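PDB 5TA0: glycoside Hydrolase from Bacteroides uniformis, which probably hydrolyses agarose-type galactans as a glycoside hydrolase, and is captured here with neoagarooctaose in its binding cleft. Local coordinates for residues V81-G86 with I323-A328. Numbering follows the deposited sequence.
With AAL (3,6-anhydro-alpha-L-galactopyranose), chain C; GAL (beta-D-galactopyranose), chain B; GAL (beta-D-galactopyranose), chain D.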
loop_
_atom_site.group_PDB
_atom_site.type_symbol
_atom_site.label_atom_id
_atom_site.label_comp_id
_atom_site.label_asym_id
_atom_site.label_seq_id
_atom_site.Cartn_x
_atom_site.Cartn_y
_atom_site.Cartn_z
ATOM N N VAL A 81 -12.390 3.871 -6.929
ATOM C CA VAL A 81 -12.832 2.991 -5.841
ATOM C C VAL A 81 -12.584 1.555 -6.299
ATOM O O VAL A 81 -12.374 1.333 -7.494
ATOM C CB VAL A 81 -14.300 3.235 -5.445
ATOM C CG1 VAL A 81 -14.486 4.651 -4.923
ATOM C CG2 VAL A 81 -15.240 2.979 -6.597
ATOM N N GLY A 82 -12.596 0.561 -5.409
ATOM C CA GLY A 82 -12.818 0.673 -3.959
ATOM C C GLY A 82 -12.759 -0.707 -3.327
ATOM O O GLY A 82 -12.208 -1.650 -3.900
ATOM N N ARG A 83 -13.308 -0.810 -2.132
ATOM C CA ARG A 83 -13.285 -2.051 -1.355
ATOM C C ARG A 83 -14.522 -2.082 -0.504
ATOM O O ARG A 83 -14.995 -1.022 -0.056
ATOM C CB ARG A 83 -12.020 -2.113 -0.479
ATOM C CG ARG A 83 -11.846 -3.363 0.380
ATOM C CD ARG A 83 -10.403 -3.458 0.829
ATOM N NE ARG A 83 -10.048 -4.639 1.623
ATOM C CZ ARG A 83 -10.029 -4.712 2.951
ATOM N NH1 ARG A 83 -9.542 -5.796 3.541
ATOM N NH2 ARG A 83 -10.447 -3.716 3.696
ATOM N N GLU A 84 -15.093 -3.273 -0.293
ATOM C CA GLU A 84 -16.323 -3.378 0.481
ATOM C C GLU A 84 -16.462 -4.762 1.094
ATOM O O GLU A 84 -16.346 -5.773 0.417
ATOM C CB GLU A 84 -17.554 -3.057 -0.383
ATOM C CG GLU A 84 -18.680 -2.314 0.329
ATOM C CD GLU A 84 -19.525 -3.162 1.250
ATOM O OE1 GLU A 84 -19.870 -2.671 2.350
ATOM O OE2 GLU A 84 -19.891 -4.289 0.897
ATOM N N THR A 85 -16.754 -4.780 2.388
ATOM C CA THR A 85 -16.923 -6.012 3.162
ATOM C C THR A 85 -18.272 -6.138 3.842
ATOM O O THR A 85 -18.635 -7.204 4.331
ATOM C CB THR A 85 -15.845 -6.156 4.240
ATOM O OG1 THR A 85 -16.125 -5.241 5.304
ATOM C CG2 THR A 85 -14.451 -5.921 3.690
ATOM N N GLY A 86 -19.039 -5.066 3.916
ATOM C CA GLY A 86 -20.271 -5.072 4.685
ATOM C C GLY A 86 -21.435 -5.795 4.043
ATOM O O GLY A 86 -22.207 -6.449 4.752
ATOM N N ILE A 323 -1.928 -3.585 -1.234
ATOM C CA ILE A 323 -1.968 -2.951 0.092
ATOM C C ILE A 323 -3.377 -2.405 0.256
ATOM O O ILE A 323 -3.687 -1.290 -0.153
ATOM C CB ILE A 323 -0.851 -1.903 0.298
ATOM C CG1 ILE A 323 0.534 -2.479 -0.068
ATOM C CG2 ILE A 323 -0.802 -1.475 1.750
ATOM C CD1 ILE A 323 0.962 -2.164 -1.467
ATOM N N SER A 324 -4.285 -3.215 0.832
ATOM C CA SER A 324 -5.689 -2.859 0.764
ATOM C C SER A 324 -6.154 -1.860 1.830
ATOM O O SER A 324 -7.270 -1.369 1.747
ATOM C CB SER A 324 -6.579 -4.083 0.789
ATOM O OG SER A 324 -6.316 -4.922 1.884
ATOM N N GLN A 325 -5.293 -1.602 2.809
ATOM C CA GLN A 325 -5.455 -0.502 3.788
ATOM C C GLN A 325 -4.080 0.021 4.154
ATOM O O GLN A 325 -3.221 -0.778 4.531
ATOM C CB GLN A 325 -6.111 -0.959 5.089
ATOM C CG GLN A 325 -7.566 -1.410 4.980
ATOM C CD GLN A 325 -8.128 -1.932 6.294
ATOM O OE1 GLN A 325 -7.654 -1.565 7.411
ATOM N NE2 GLN A 325 -9.139 -2.758 6.196
ATOM N N TYR A 326 -3.882 1.328 4.081
ATOM C CA TYR A 326 -2.644 1.926 4.580
ATOM C C TYR A 326 -2.875 3.356 5.002
ATOM O O TYR A 326 -3.830 3.989 4.571
ATOM C CB TYR A 326 -1.525 1.853 3.551
ATOM C CG TYR A 326 -1.580 2.794 2.364
ATOM C CD1 TYR A 326 -0.913 4.015 2.393
ATOM C CD2 TYR A 326 -2.214 2.428 1.172
ATOM C CE1 TYR A 326 -0.894 4.865 1.304
ATOM C CE2 TYR A 326 -2.221 3.292 0.066
ATOM C CZ TYR A 326 -1.529 4.478 0.128
ATOM O OH TYR A 326 -1.448 5.344 -0.949
ATOM N N SER A 327 -1.950 3.811 5.836
ATOM C CA SER A 327 -1.677 5.219 6.235
ATOM C C SER A 327 -1.200 5.196 7.685
ATOM O O SER A 327 -0.125 4.660 7.916
ATOM C CB SER A 327 -2.763 6.259 5.913
ATOM O OG SER A 327 -3.917 6.036 6.676
ATOM N N ALA A 328 -1.939 5.819 8.601
ATOM C CA ALA A 328 -1.550 5.836 10.025
ATOM C C ALA A 328 -2.693 5.303 10.875
ATOM O O ALA A 328 -3.881 5.465 10.540
ATOM C CB ALA A 328 -1.207 7.247 10.467
HETATM C C1 AAL C . -12.121 -2.577 8.398
HETATM C C2 AAL C . -12.721 -3.898 7.874
HETATM C C3 AAL C . -13.946 -3.662 7.006
HETATM C C4 AAL C . -14.923 -2.771 7.740
HETATM C C5 AAL C . -14.185 -1.472 7.670
HETATM C C6 AAL C . -13.710 -1.465 6.252
HETATM O O2 AAL C . -13.126 -4.742 8.957
HETATM O O3 AAL C . -13.559 -2.844 5.896
HETATM O O4 AAL C . -16.138 -2.669 6.967
HETATM O O5 AAL C . -13.042 -1.491 8.530
HETATM C C1 GAL B . -17.260 -2.238 7.734
HETATM C C2 GAL B . -18.475 -2.323 6.805
HETATM C C3 GAL B . -19.791 -2.062 7.547
HETATM C C4 GAL B . -19.857 -2.909 8.812
HETATM C C5 GAL B . -18.604 -2.667 9.650
HETATM C C6 GAL B . -18.583 -3.468 10.950
HETATM O O2 GAL B . -18.282 -1.365 5.764
HETATM O O3 GAL B . -20.914 -2.293 6.676
HETATM O O4 GAL B . -19.891 -4.304 8.463
HETATM O O5 GAL B . -17.439 -3.037 8.896
HETATM O O6 GAL B . -17.364 -3.217 11.672
HETATM C C1 GAL D . -8.829 -1.810 11.938
HETATM C C2 GAL D . -9.569 -2.612 10.879
HETATM C C3 GAL D . -10.593 -1.814 10.091
HETATM C C4 GAL D . -11.291 -0.745 10.925
HETATM C C5 GAL D . -10.339 0.036 11.788
HETATM C C6 GAL D . -10.992 1.108 12.681
HETATM O O2 GAL D . -8.637 -3.133 9.942
HETATM O O3 GAL D . -11.539 -2.813 9.681
HETATM O O4 GAL D . -12.265 -1.403 11.756
HETATM O O5 GAL D . -9.708 -0.922 12.636
HETATM O O6 GAL D . -11.645 2.150 11.936
#
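Arg-83 and Ser-324 are the closest backbone pair of 81-86 and 323-328, with CA atoms 7.9 Å apart. Side chains fill this gap between strands 80-84 and 321-326, two non-adjacent strands of the parallel barrel sheet. Arg-83 reaches across. Its CG stands anti to the backbone N (chi1 -179°), and the chain runs extended to NE, carrying the guanidinium to the other strand. There Ser-324 CB covers one face of the guanidinium, 3.6 Å from NE. Ser-324 OG turns to Glu-199 and His-281. Glu-199 also takes a salt bridge from Arg-83 NE, so one carboxylate joins both strands. The other guanidinium nitrogens bond Asn-202 and His-52, which fixes the rotation of the group. Gln-325 extends beyond CG and crosses the Arg-83 side chain at about a right angle. Its amide plane is 74° from the guanidinium plane. Arg-83 NH2 lies 3.0 Å from the modelled NE2 of Gln-325, but this amide is probably turned over, so a hydrogen bond is possible and not certain. Gln-325 is probably the engineered Glu-to-Gln position. Beside the pair lies the bound glycan. Thr-85 OG1 is 3.1 Å from O4 of the anhydrogalactose and bonds Gln-141. A leucine in place of Arg-83 would probably leave Glu-199 without its salt-bridge partner and Asn-202 and His-52 without this hydrogen-bond partner. The contact thus forms part of the buried polar floor of the sugar cleft, where Arg-83 lines the glycan pocket with its charge met by Glu-199.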